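Local structure of ferredoxin, 2Fe-2S (1M2D) at residues G71-D81 and P95-K103; P18-S27 and A58-V66. The protein carries one [2Fe-2S] cluster on a thioredoxin-like fold and transfers electrons, as ferredoxins do in many metabolic reactions. The protein carries 1 engineered substitution. All blocks are in the same frame, centred on the assembly; numbering follows the deposited sequence.

How the interactions relate
Interaction 2 comes first along the chain and closes before interaction 1 opens; their centres lie about 12 Å apart. Interaction 2 brings the loop 18-27, just ahead of helix 27-40, against 58-66 and takes in two of the four cluster ligands. Interaction 1 adds the edge strand 100-102 to strand 72-74 of the same mixed sheet. Strands 65-68 and 72-74 are neighbours there, so the two contacts touch directly: Y74 N lies 2.8 Å from V65 O, and W73 CD2 packs 3.5 Å from V66 CG2. The W73 side chain, about 7 Å from the cluster, also meets H5 of the second subunit.

Interaction 1 (G71-D81 and P95-K103); sequences GVWYGQVKPED and PVERLVISK
Y74 lies across the turn 95-100 like a bar, its ring filling the hollow between V96, L99 and V100. With CG beside the backbone N (chi1 -68°), the ring runs back along the other segment: CD2 rests 3.6 Å from L99 CB, CE2 meets V100 CG2, and V72 CG1 packs over one face. At the far end V96 N donates a nearly straight bond to Y74 OH (3.2 Å, 170°), and the same oxygen is bonded to H89 of helix 82-91. V72 adds two smaller bumps, CG2 on the P95 ring at CG and CG1 on V100 CG2.

In the backbone, strand 72-74 pairs antiparallel with strand 100-102, the edge of the sheet in this chain. I101 and S102 both face W73, a classic beta bulge: I101 N gives a 2.8 Å bond to W73 O, to which S102 N adds a weak one, while W73 N donates to S102 O. The shifted register lets G75 N reach L99 O at 2.9 Å. I101 CG2 lies against G75, where a beta carbon would clash.

L99 supplies the other large bump, its CD1 against D81 CB (3.8 Å) and its CD2 near G75 O. Beside it the extended R98 reaches D81: NH2 bonds OD1 at 2.7 Å, in the guanidinium plane but from above the carboxylate plane. D81 OD2 accepts from K78 N and from a water that also accepts from R98 NH1. With an alanine at D81, K78 N would probably lose its carboxylate acceptor and R98 one of its two acidic partners, leaving the guanidinium freer to turn. Because R98 NH2 also bridges to E84, its charge is shared by two carboxylates, which probably helps to keep both acids ionised.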
ATOM      1  N   GLY A  71       1.469  -1.443  11.425  1.00 10.29           N
ATOM      2  CA  GLY A  71       2.291  -2.525  10.959  1.00 11.66           C
ATOM      3  C   GLY A  71       1.800  -3.923  11.185  1.00  9.63           C
ATOM      4  O   GLY A  71       2.572  -4.885  11.348  1.00 11.79           O
ATOM      5  N   VAL A  72       0.467  -4.064  11.224  1.00  9.04           N
ATOM      6  CA  VAL A  72      -0.163  -5.359  11.417  1.00  8.53           C
ATOM      7  C   VAL A  72      -0.430  -5.973  10.062  1.00  8.00           C
ATOM      8  O   VAL A  72      -1.122  -5.386   9.212  1.00  8.83           O
ATOM      9  CB  VAL A  72      -1.474  -5.218  12.194  1.00  9.77           C
ATOM     10  CG1 VAL A  72      -2.232  -6.511  12.211  1.00 11.17           C
ATOM     11  CG2 VAL A  72      -1.188  -4.724  13.604  1.00 11.93           C
ATOM     12  N   TRP A  73       0.113  -7.153   9.829  1.00  8.19           N
ATOM     13  CA  TRP A  73      -0.120  -7.949   8.623  1.00  7.98           C
ATOM     14  C   TRP A  73      -1.095  -9.042   8.975  1.00  7.97           C
ATOM     15  O   TRP A  73      -0.848  -9.835   9.884  1.00  9.01           O
ATOM     16  CB  TRP A  73       1.179  -8.577   8.096  1.00  8.45           C
ATOM     17  CG  TRP A  73       2.171  -7.565   7.559  1.00  8.67           C
ATOM     18  CD1 TRP A  73       2.741  -6.515   8.190  1.00 10.28           C
ATOM     19  CD2 TRP A  73       2.691  -7.570   6.213  1.00  8.69           C
ATOM     20  NE1 TRP A  73       3.581  -5.846   7.338  1.00 10.46           N
ATOM     21  CE2 TRP A  73       3.562  -6.468   6.116  1.00  9.45           C
ATOM     22  CE3 TRP A  73       2.485  -8.372   5.104  1.00  9.90           C
ATOM     23  CZ2 TRP A  73       4.225  -6.176   4.933  1.00 10.87           C
ATOM     24  CZ3 TRP A  73       3.163  -8.094   3.914  1.00 11.06           C
ATOM     25  CH2 TRP A  73       4.029  -6.990   3.857  1.00 11.40           C
ATOM     26  N   TYR A  74      -2.200  -9.097   8.240  1.00  7.82           N
ATOM     27  CA  TYR A  74      -3.189 -10.150   8.310  1.00  8.04           C
ATOM     28  C   TYR A  74      -3.041 -11.079   7.126  1.00  7.83           C
ATOM     29  O   TYR A  74      -2.762 -10.636   6.013  1.00  8.50           O
ATOM     30  CB  TYR A  74      -4.579  -9.522   8.289  1.00  8.38           C
ATOM     31  CG  TYR A  74      -5.006  -8.725   9.475  1.00  8.29           C
ATOM     32  CD1 TYR A  74      -5.349  -7.378   9.382  1.00  8.87           C
ATOM     33  CD2 TYR A  74      -5.129  -9.351  10.719  1.00  9.06           C
ATOM     34  CE1 TYR A  74      -5.765  -6.661  10.484  1.00  8.84           C
ATOM     35  CE2 TYR A  74      -5.591  -8.631  11.804  1.00  9.38           C
ATOM     36  CZ  TYR A  74      -5.911  -7.298  11.686  1.00  8.98           C
ATOM     37  OH  TYR A  74      -6.360  -6.600  12.737  1.00 10.41           O
ATOM     38  N   GLY A  75      -3.337 -12.356   7.378  1.00  8.11           N
ATOM     39  CA  GLY A  75      -3.460 -13.348   6.332  1.00  8.90           C
ATOM     40  C   GLY A  75      -4.767 -14.084   6.390  1.00  8.94           C
ATOM     41  O   GLY A  75      -5.506 -14.016   7.385  1.00  9.68           O
ATOM     42  N   GLN A  76      -5.066 -14.761   5.303  1.00  9.73           N
ATOM     43  CA  GLN A  76      -6.250 -15.609   5.186  1.00 10.48           C
ATOM     44  C   GLN A  76      -7.543 -14.855   5.399  1.00 10.55           C
ATOM     45  O   GLN A  76      -8.514 -15.410   5.909  1.00 12.10           O
ATOM     46  CB  GLN A  76      -6.201 -16.838   6.109  1.00 11.91           C
ATOM     47  CG  GLN A  76      -4.911 -17.588   5.963  1.00 13.92           C
ATOM     48  CD  GLN A  76      -4.999 -18.756   6.952  1.00 14.90           C
ATOM     49  OE1 GLN A  76      -5.246 -19.852   6.579  1.00 16.58           O
ATOM     50  NE2 GLN A  76      -4.845 -18.439   8.244  1.00 17.73           N
ATOM     51  N   VAL A  77      -7.561 -13.557   5.064  1.00 10.07           N
ATOM     52  CA  VAL A  77      -8.736 -12.770   5.363  1.00 10.00           C
ATOM     53  C   VAL A  77      -9.888 -13.144   4.430  1.00 10.26           C
ATOM     54  O   VAL A  77      -9.723 -13.186   3.214  1.00 11.36           O
ATOM     55  CB  VAL A  77      -8.430 -11.273   5.256  1.00  9.62           C
ATOM     56  CG1 VAL A  77      -9.639 -10.435   5.627  1.00 10.82           C
ATOM     57  CG2 VAL A  77      -7.233 -10.913   6.118  1.00  9.85           C
ATOM     58  N   LYS A  78     -11.040 -13.391   5.003  1.00 10.96           N
ATOM     59  CA  LYS A  78     -12.279 -13.624   4.262  1.00 12.17           C
ATOM     60  C   LYS A  78     -13.137 -12.391   4.272  1.00 12.03           C
ATOM     61  O   LYS A  78     -13.039 -11.584   5.205  1.00 12.33           O
ATOM     62  CB  LYS A  78     -13.105 -14.741   4.898  1.00 12.99           C
ATOM     63  CG  LYS A  78     -12.445 -16.101   4.880  1.00 17.24           C
ATOM     64  CD  LYS A  78     -13.335 -17.109   5.683  1.00 18.85           C
ATOM     65  CE  LYS A  78     -12.818 -18.517   5.520  1.00 23.36           C
ATOM     66  NZ  LYS A  78     -13.732 -19.461   6.247  1.00 26.61           N
ATOM     67  N   PRO A  79     -14.009 -12.212   3.296  1.00 12.95           N
ATOM     68  CA  PRO A  79     -14.948 -11.079   3.381  1.00 14.40           C
ATOM     69  C   PRO A  79     -15.725 -11.059   4.694  1.00 15.84           C
ATOM     70  O   PRO A  79     -15.972  -9.975   5.265  1.00 15.80           O
ATOM     71  CB  PRO A  79     -15.818 -11.279   2.140  1.00 16.41           C
ATOM     72  CG  PRO A  79     -14.907 -11.969   1.197  1.00 18.95           C
ATOM     73  CD  PRO A  79     -14.149 -12.961   2.041  1.00 14.35           C
ATOM     74  N   GLU A  80     -16.059 -12.217   5.234  1.00 15.60           N
ATOM     75  CA  GLU A  80     -16.785 -12.339   6.496  1.00 17.68           C
ATOM     76  C   GLU A  80     -15.986 -11.881   7.700  1.00 16.14           C
ATOM     77  O   GLU A  80     -16.558 -11.696   8.769  1.00 20.42           O
ATOM     78  CB  GLU A  80     -17.198 -13.807   6.747  1.00 21.56           C
ATOM     79  CG  GLU A  80     -18.174 -14.336   5.725  1.00 24.99           C
ATOM     80  CD  GLU A  80     -17.646 -14.871   4.423  1.00 25.37           C
ATOM     81  OE1 GLU A  80     -16.486 -14.726   4.043  1.00 20.00           O
ATOM     82  OE2 GLU A  80     -18.476 -15.477   3.693  1.00 31.56           O
ATOM     83  N   ASP A  81     -14.671 -11.689   7.566  1.00 14.10           N
ATOM     84  CA  ASP A  81     -13.841 -11.204   8.639  1.00 13.96           C
ATOM     85  C   ASP A  81     -13.718  -9.682   8.629  1.00 11.97           C
ATOM     86  O   ASP A  81     -13.196  -9.132   9.620  1.00 12.65           O
ATOM     87  CB  ASP A  81     -12.414 -11.756   8.477  1.00 12.61           C
ATOM     88  CG  ASP A  81     -12.415 -13.249   8.623  1.00 13.71           C
ATOM     89  OD1 ASP A  81     -13.038 -13.758   9.601  1.00 16.38           O
ATOM     90  OD2 ASP A  81     -11.737 -13.903   7.823  1.00 13.59           O
ATOM     91  N   PRO A  95      -5.848  -5.308  17.267  1.00 11.24           N
ATOM     92  CA  PRO A  95      -5.779  -6.239  16.121  1.00 10.32           C
ATOM     93  C   PRO A  95      -6.541  -7.518  16.401  1.00  9.82           C
ATOM     94  O   PRO A  95      -6.653  -8.002  17.529  1.00 11.61           O
ATOM     95  CB  PRO A  95      -4.273  -6.480  16.012  1.00 11.55           C
ATOM     96  CG  PRO A  95      -3.657  -5.220  16.537  1.00 13.39           C
ATOM     97  CD  PRO A  95      -4.537  -4.879  17.694  1.00 12.74           C
ATOM     98  N   VAL A  96      -7.067  -8.180  15.416  1.00 10.06           N
ATOM     99  CA  VAL A  96      -7.776  -9.393  15.345  1.00  9.69           C
ATOM    100  C   VAL A  96      -6.714 -10.487  15.342  1.00  9.15           C
ATOM    101  O   VAL A  96      -6.180 -10.901  14.305  1.00  9.77           O
ATOM    102  CB  VAL A  96      -8.741  -9.492  14.173  1.00 10.28           C
ATOM    103  CG1 VAL A  96      -9.416 -10.868  14.206  1.00 11.65           C
ATOM    104  CG2 VAL A  96      -9.755  -8.351  14.248  1.00 11.66           C
ATOM    105  N   GLU A  97      -6.381 -10.938  16.558  1.00  9.35           N
ATOM    106  CA  GLU A  97      -5.229 -11.809  16.767  1.00  9.86           C
ATOM    107  C   GLU A  97      -5.226 -13.026  15.900  1.00  8.99           C
ATOM    108  O   GLU A  97      -4.157 -13.428  15.385  1.00 10.09           O
ATOM    109  CB  GLU A  97      -5.202 -12.259  18.247  1.00 10.73           C
ATOM    110  CG  GLU A  97      -3.957 -12.958  18.642  1.00 15.27           C
ATOM    111  CD  GLU A  97      -3.879 -13.234  20.137  1.00 22.17           C
ATOM    112  OE1 GLU A  97      -2.829 -13.839  20.451  1.00 31.09           O
ATOM    113  OE2 GLU A  97      -4.701 -12.876  20.911  1.00 37.46           O
ATOM    114  N   ARG A  98      -6.390 -13.663  15.705  1.00  9.30           N
ATOM    115  CA  ARG A  98      -6.432 -14.938  15.008  1.00  9.73           C
ATOM    116  C   ARG A  98      -5.991 -14.831  13.536  1.00  9.10           C
ATOM    117  O   ARG A  98      -5.654 -15.861  12.963  1.00 10.45           O
ATOM    118  CB  ARG A  98      -7.802 -15.536  15.089  1.00 10.90           C
ATOM    119  CG  ARG A  98      -8.860 -14.779  14.381  1.00 10.65           C
ATOM    120  CD  ARG A  98     -10.249 -15.451  14.565  1.00 12.36           C
ATOM    121  NE  ARG A  98     -11.243 -14.570  13.989  1.00 12.86           N
ATOM    122  CZ  ARG A  98     -11.586 -14.569  12.702  1.00 12.55           C
ATOM    123  NH1 ARG A  98     -11.122 -15.449  11.823  1.00 12.85           N
ATOM    124  NH2 ARG A  98     -12.465 -13.665  12.276  1.00 14.86           N
ATOM    125  N   LEU A  99      -6.024 -13.656  12.947  1.00  9.22           N
ATOM    126  CA  LEU A  99      -5.645 -13.469  11.536  1.00  9.08           C
ATOM    127  C   LEU A  99      -4.293 -12.884  11.356  1.00  8.43           C
ATOM    128  O   LEU A  99      -3.810 -12.704  10.230  1.00  9.26           O
ATOM    129  CB  LEU A  99      -6.710 -12.609  10.833  1.00  9.98           C
ATOM    130  CG  LEU A  99      -8.084 -13.272  10.727  1.00 10.47           C
ATOM    131  CD1 LEU A  99      -9.047 -12.263  10.105  1.00 14.45           C
ATOM    132  CD2 LEU A  99      -8.074 -14.540   9.948  1.00 12.20           C
ATOM    133  N   VAL A 100      -3.586 -12.508  12.421  1.00  9.23           N
ATOM    134  CA  VAL A 100      -2.293 -11.855  12.287  1.00  9.17           C
ATOM    135  C   VAL A 100      -1.238 -12.819  11.814  1.00  9.36           C
ATOM    136  O   VAL A 100      -1.066 -13.894  12.399  1.00 12.55           O
ATOM    137  CB  VAL A 100      -1.869 -11.200  13.633  1.00 10.09           C
ATOM    138  CG1 VAL A 100      -0.466 -10.644  13.578  1.00 10.94           C
ATOM    139  CG2 VAL A 100      -2.857 -10.133  14.049  1.00 11.31           C
ATOM    140  N   ILE A 101      -0.467 -12.415  10.799  1.00  8.99           N
ATOM    141  CA  ILE A 101       0.734 -13.115  10.408  1.00 10.45           C
ATOM    142  C   ILE A 101       2.010 -12.379  10.798  1.00 10.85           C
ATOM    143  O   ILE A 101       3.026 -13.065  10.903  1.00 14.32           O
ATOM    144  CB  ILE A 101       0.655 -13.523   8.934  1.00 12.04           C
ATOM    145  CG1 ILE A 101       0.639 -12.337   7.995  1.00 12.28           C
ATOM    146  CG2 ILE A 101      -0.514 -14.482   8.733  1.00 13.27           C
ATOM    147  CD1 ILE A 101       0.575 -12.680   6.506  1.00 14.19           C
ATOM    148  N   SER A 102       1.997 -11.092  11.026  1.00 10.55           N
ATOM    149  CA  SER A 102       3.146 -10.373  11.518  1.00 13.16           C
ATOM    150  C   SER A 102       2.696  -9.108  12.198  1.00 13.32           C
ATOM    151  O   SER A 102       1.733  -8.483  11.761  1.00 12.56           O
ATOM    152  CB  SER A 102       4.135  -9.952  10.427  1.00 17.98           C
ATOM    153  OG  SER A 102       5.242  -9.306  11.047  1.00 25.02           O
ATOM    154  N   LYS A 103       3.368  -8.698  13.266  1.00 22.66           N
ATOM    155  CA  LYS A 103       3.264  -7.356  13.799  1.00 22.00           C
ATOM    156  C   LYS A 103       4.676  -6.714  13.616  1.00 25.19           C
ATOM    157  O   LYS A 103       5.686  -7.334  14.050  1.00 35.63           O
ATOM    158  CB  LYS A 103       2.837  -7.213  15.225  1.00 32.29           C
ATOM    159  CG  LYS A 103       2.032  -8.117  16.056  1.00 33.17           C
ATOM    160  CD  LYS A 103       1.986  -7.785  17.537  1.00 40.39           C
ATOM    161  CE  LYS A 103       1.603  -9.042  18.291  1.00 41.39           C
ATOM    162  NZ  LYS A 103       2.713  -9.538  19.136  1.00 65.25           N
TER
HETATM  163  O   HOH W   1     -11.458 -16.373   8.994  1.00 14.85           O

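Interaction 2 (P18-S27 and A58-V66); sequences PQGSCAQRGS and ASMMGPVVV. Engineered in segment 58-66: S59 (natural residue Cys). With FES (Fe2/s2 (inorganic) cluster), chain C.
R25 spans the contact between the cluster loop 18-27 and 58-66 in this thioredoxin-like fold, where P63 follows a cis peptide bond, as the cis-proline does in thioredoxins. R25 CB packs 3.8 Å from P63 CD, and R25 CD lies 3.5 Å from G62 O. Extended from CG to NE, the chain brings NE, CZ and NH1 progressively nearer S59 O, NH1 to 3.2 Å; S59 O and M60 CA lie over one guanidinium face. NH1 and NH2 together grip Q19 O within their own segment; NH1 bonds at 2.8 Å in the carbonyl plane, on a lone pair, whereas NH2 comes from above that plane. NH2 also meets M60 SD, and the M60 side chain crosses that of Q19 at about a right angle, CG against CG.

P63 rests its ring on the other segment, CG 3.4 Å from R25 O and CB against S27 CB. The [2Fe-2S] cluster lies between the segments: C22 SG binds one iron with C9, and the engineered S59, a cysteine in the natural protein, binds the other through OG (1.9 Å) with C55. V64 N donates to the iron-bound C22 SG at 3.5 Å, with an N-H...S angle of 158°.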
ATOM      1  N   PRO A  18       2.907 -20.946  -8.868  1.00 16.61           N
ATOM      2  CA  PRO A  18       2.874 -21.890  -7.732  1.00 18.92           C
ATOM      3  C   PRO A  18       2.174 -21.382  -6.484  1.00 19.09           C
ATOM      4  O   PRO A  18       1.408 -22.119  -5.835  1.00 19.67           O
ATOM      5  CB  PRO A  18       4.360 -22.189  -7.518  1.00 20.37           C
ATOM      6  CG  PRO A  18       5.010 -22.045  -8.872  1.00 19.15           C
ATOM      7  CD  PRO A  18       4.257 -20.905  -9.460  1.00 17.60           C
ATOM      8  N   GLN A  19       2.474 -20.120  -6.155  1.00 16.10           N
ATOM      9  CA  GLN A  19       2.009 -19.478  -4.939  1.00 15.17           C
ATOM     10  C   GLN A  19       0.583 -18.946  -5.065  1.00 15.50           C
ATOM     11  O   GLN A  19       0.017 -18.498  -4.040  1.00 15.53           O
ATOM     12  CB  GLN A  19       2.892 -18.312  -4.519  1.00 16.18           C
ATOM     13  CG  GLN A  19       4.275 -18.658  -4.087  1.00 17.05           C
ATOM     14  CD  GLN A  19       5.246 -19.050  -5.141  1.00 19.64           C
ATOM     15  OE1 GLN A  19       6.268 -19.693  -4.781  1.00 26.58           O
ATOM     16  NE2 GLN A  19       5.102 -18.663  -6.392  1.00 21.15           N
ATOM     17  N   GLY A  20      -0.030 -19.050  -6.260  1.00 15.45           N
ATOM     18  CA  GLY A  20      -1.364 -18.557  -6.429  1.00 15.29           C
ATOM     19  C   GLY A  20      -1.414 -17.077  -6.257  1.00 13.42           C
ATOM     20  O   GLY A  20      -0.405 -16.420  -6.518  1.00 14.66           O
ATOM     21  N   SER A  21      -2.556 -16.556  -5.836  1.00 12.90           N
ATOM     22  CA  SER A  21      -2.697 -15.109  -5.716  1.00 12.45           C
ATOM     23  C   SER A  21      -3.773 -14.783  -4.712  1.00 12.14           C
ATOM     24  O   SER A  21      -4.682 -15.587  -4.418  1.00 13.63           O
ATOM     25  CB  SER A  21      -3.069 -14.457  -7.030  1.00 13.56           C
ATOM     26  OG  SER A  21      -4.403 -14.757  -7.392  1.00 14.80           O
ATOM     27  N   CYS A  22      -3.741 -13.533  -4.207  1.00 10.71           N
ATOM     28  CA  CYS A  22      -4.778 -13.130  -3.286  1.00 10.13           C
ATOM     29  C   CYS A  22      -6.135 -13.021  -3.964  1.00 10.83           C
ATOM     30  O   CYS A  22      -7.161 -13.371  -3.364  1.00 11.07           O
ATOM     31  CB  CYS A  22      -4.363 -11.831  -2.599  1.00  9.46           C
ATOM     32  SG  CYS A  22      -2.993 -12.014  -1.449  1.00  9.17           S
ATOM     33  N   ALA A  23      -6.173 -12.570  -5.220  1.00 11.54           N
ATOM     34  CA  ALA A  23      -7.465 -12.481  -5.924  1.00 12.41           C
ATOM     35  C   ALA A  23      -8.108 -13.856  -6.077  1.00 13.62           C
ATOM     36  O   ALA A  23      -9.312 -14.013  -5.884  1.00 15.17           O
ATOM     37  CB  ALA A  23      -7.300 -11.835  -7.268  1.00 14.13           C
ATOM     38  N   GLN A  24      -7.318 -14.878  -6.384  1.00 14.28           N
ATOM     39  CA  GLN A  24      -7.846 -16.228  -6.487  1.00 15.40           C
ATOM     40  C   GLN A  24      -8.410 -16.712  -5.174  1.00 16.46           C
ATOM     41  O   GLN A  24      -9.262 -17.570  -5.187  1.00 19.32           O
ATOM     42  CB  GLN A  24      -6.744 -17.164  -6.954  1.00 21.28           C
ATOM     43  CG  GLN A  24      -6.228 -16.822  -8.329  1.00 33.25           C
ATOM     44  CD  GLN A  24      -4.944 -17.659  -8.507  1.00 35.65           C
ATOM     45  OE1 GLN A  24      -4.986 -18.815  -8.064  1.00 43.39           O
ATOM     46  NE2 GLN A  24      -3.970 -17.014  -9.114  1.00 22.40           N
ATOM     47  N   ARG A  25      -7.911 -16.179  -4.052  1.00 14.12           N
ATOM     48  CA  ARG A  25      -8.279 -16.562  -2.704  1.00 14.06           C
ATOM     49  C   ARG A  25      -9.352 -15.649  -2.107  1.00 13.82           C
ATOM     50  O   ARG A  25      -9.602 -15.719  -0.930  1.00 15.08           O
ATOM     51  CB  ARG A  25      -7.027 -16.627  -1.806  1.00 13.27           C
ATOM     52  CG  ARG A  25      -6.024 -17.708  -2.169  1.00 14.00           C
ATOM     53  CD  ARG A  25      -4.834 -17.732  -1.224  1.00 14.25           C
ATOM     54  NE  ARG A  25      -3.946 -18.863  -1.357  1.00 15.25           N
ATOM     55  CZ  ARG A  25      -2.893 -18.961  -2.174  1.00 14.06           C
ATOM     56  NH1 ARG A  25      -2.562 -17.961  -2.967  1.00 14.23           N
ATOM     57  NH2 ARG A  25      -2.141 -20.038  -2.211  1.00 18.37           N
ATOM     58  N   GLY A  26      -9.964 -14.820  -2.920  1.00 14.79           N
ATOM     59  CA  GLY A  26     -11.137 -14.010  -2.550  1.00 15.49           C
ATOM     60  C   GLY A  26     -10.817 -12.592  -2.166  1.00 13.62           C
ATOM     61  O   GLY A  26     -11.692 -11.915  -1.610  1.00 14.86           O
ATOM     62  N   SER A  27      -9.609 -12.053  -2.513  1.00 12.08           N
ATOM     63  CA  SER A  27      -9.263 -10.776  -1.931  1.00 11.47           C
ATOM     64  C   SER A  27      -9.988  -9.606  -2.577  1.00 12.28           C
ATOM     65  O   SER A  27     -10.042  -8.546  -1.944  1.00 11.99           O
ATOM     66  CB  SER A  27      -7.765 -10.533  -1.984  1.00 10.26           C
ATOM     67  OG  SER A  27      -7.366 -10.278  -3.326  1.00  9.97           O
ATOM     68  N   ALA A  58       3.537 -12.358   0.385  1.00 11.32           N
ATOM     69  CA  ALA A  58       3.123 -13.335   1.366  1.00 11.53           C
ATOM     70  C   ALA A  58       1.931 -14.140   0.845  1.00 10.71           C
ATOM     71  O   ALA A  58       1.009 -14.517   1.564  1.00 11.52           O
ATOM     72  CB  ALA A  58       2.821 -12.688   2.716  1.00 13.36           C
ATOM     73  N   SER A  59       1.970 -14.429  -0.468  1.00 11.81           N
ATOM     74  CA  SER A  59       0.800 -14.890  -1.203  1.00 11.41           C
ATOM     75  C   SER A  59       0.213 -16.193  -0.693  1.00 11.90           C
ATOM     76  O   SER A  59      -1.011 -16.349  -0.671  1.00 12.45           O
ATOM     77  CB  SER A  59       1.143 -15.086  -2.680  1.00 12.18           C
ATOM     78  OG  SER A  59       1.817 -13.936  -3.171  1.00 11.28           O
ATOM     79  N   MET A  60       1.062 -17.120  -0.280  1.00 12.48           N
ATOM     80  CA  MET A  60       0.529 -18.402   0.204  1.00 11.87           C
ATOM     81  C   MET A  60      -0.266 -18.265   1.512  1.00 12.54           C
ATOM     82  O   MET A  60      -0.958 -19.199   1.894  1.00 15.88           O
ATOM     83  CB  MET A  60       1.626 -19.428   0.347  1.00 15.37           C
ATOM     84  CG  MET A  60       2.361 -19.739  -0.945  1.00 21.33           C
ATOM     85  SD  MET A  60       1.666 -21.116  -1.615  1.00 39.69           S
ATOM     86  CE  MET A  60       1.926 -22.609  -0.817  1.00 30.29           C
ATOM     87  N   MET A  61      -0.142 -17.112   2.181  1.00 11.68           N
ATOM     88  CA  MET A  61      -0.895 -16.834   3.395  1.00 11.60           C
ATOM     89  C   MET A  61      -2.043 -15.844   3.138  1.00 11.33           C
ATOM     90  O   MET A  61      -2.593 -15.282   4.084  1.00 11.32           O
ATOM     91  CB  MET A  61       0.077 -16.343   4.509  1.00 12.72           C
ATOM     92  CG  MET A  61       0.996 -17.523   4.983  1.00 16.63           C
ATOM     93  SD  MET A  61       2.094 -17.016   6.301  1.00 17.90           S
ATOM     94  CE  MET A  61       3.068 -15.843   5.453  1.00 23.63           C
ATOM     95  N   GLY A  62      -2.411 -15.617   1.887  1.00 10.99           N
ATOM     96  CA  GLY A  62      -3.386 -14.676   1.540  1.00 11.02           C
ATOM     97  C   GLY A  62      -4.822 -15.075   1.704  1.00 10.92           C
ATOM     98  O   GLY A  62      -5.112 -16.266   1.975  1.00 11.87           O
ATOM     99  N   PRO A  63      -5.768 -14.172   1.521  1.00 10.08           N
ATOM    100  CA  PRO A  63      -5.606 -12.726   1.255  1.00  9.69           C
ATOM    101  C   PRO A  63      -4.848 -11.970   2.330  1.00  8.54           C
ATOM    102  O   PRO A  63      -5.102 -12.131   3.515  1.00  9.39           O
ATOM    103  CB  PRO A  63      -7.004 -12.216   1.165  1.00 10.37           C
ATOM    104  CG  PRO A  63      -7.763 -13.388   0.628  1.00 11.58           C
ATOM    105  CD  PRO A  63      -7.207 -14.555   1.421  1.00 11.42           C
ATOM    106  N   VAL A  64      -3.880 -11.195   1.876  1.00  8.69           N
ATOM    107  CA  VAL A  64      -2.997 -10.362   2.706  1.00  8.55           C
ATOM    108  C   VAL A  64      -3.578  -8.955   2.824  1.00  7.85           C
ATOM    109  O   VAL A  64      -3.869  -8.303   1.802  1.00  8.81           O
ATOM    110  CB  VAL A  64      -1.577 -10.334   2.134  1.00  9.10           C
ATOM    111  CG1 VAL A  64      -0.693  -9.452   2.992  1.00 10.01           C
ATOM    112  CG2 VAL A  64      -0.997 -11.752   2.061  1.00  9.93           C
ATOM    113  N   VAL A  65      -3.716  -8.486   4.062  1.00  8.22           N
ATOM    114  CA  VAL A  65      -4.199  -7.153   4.381  1.00  8.14           C
ATOM    115  C   VAL A  65      -3.227  -6.549   5.381  1.00  8.04           C
ATOM    116  O   VAL A  65      -2.948  -7.200   6.387  1.00  9.78           O
ATOM    117  CB  VAL A  65      -5.636  -7.196   4.952  1.00  9.06           C
ATOM    118  CG1 VAL A  65      -6.054  -5.803   5.359  1.00  9.85           C
ATOM    119  CG2 VAL A  65      -6.549  -7.838   3.936  1.00  9.85           C
ATOM    120  N   VAL A  66      -2.733  -5.340   5.135  1.00  7.83           N
ATOM    121  CA  VAL A  66      -1.764  -4.709   6.034  1.00  7.92           C
ATOM    122  C   VAL A  66      -2.326  -3.388   6.516  1.00  7.95           C
ATOM    123  O   VAL A  66      -2.838  -2.604   5.718  1.00  9.03           O
ATOM    124  CB  VAL A  66      -0.414  -4.526   5.313  1.00  9.44           C
ATOM    125  CG1 VAL A  66       0.603  -3.951   6.310  1.00 11.33           C
ATOM    126  CG2 VAL A  66       0.020  -5.839   4.693  1.00  9.73           C
TER
HETATM  127 FE1  FES C 201      -1.232 -11.075  -2.596  1.00  8.99          FE
HETATM  128 FE2  FES C 201       1.174 -12.107  -3.243  1.00  9.75          FE
HETATM  129  S1  FES C 201      -0.679 -12.091  -4.486  1.00 10.18           S
HETATM  130  S2  FES C 201       0.564 -11.140  -1.302  1.00  9.13           S
HETATM  131  O   HOH W   2       1.657 -14.612  -6.022  1.00 18.91           O
HETATM  132  O   HOH W   3      -1.726 -21.504   0.757  1.00 26.13           O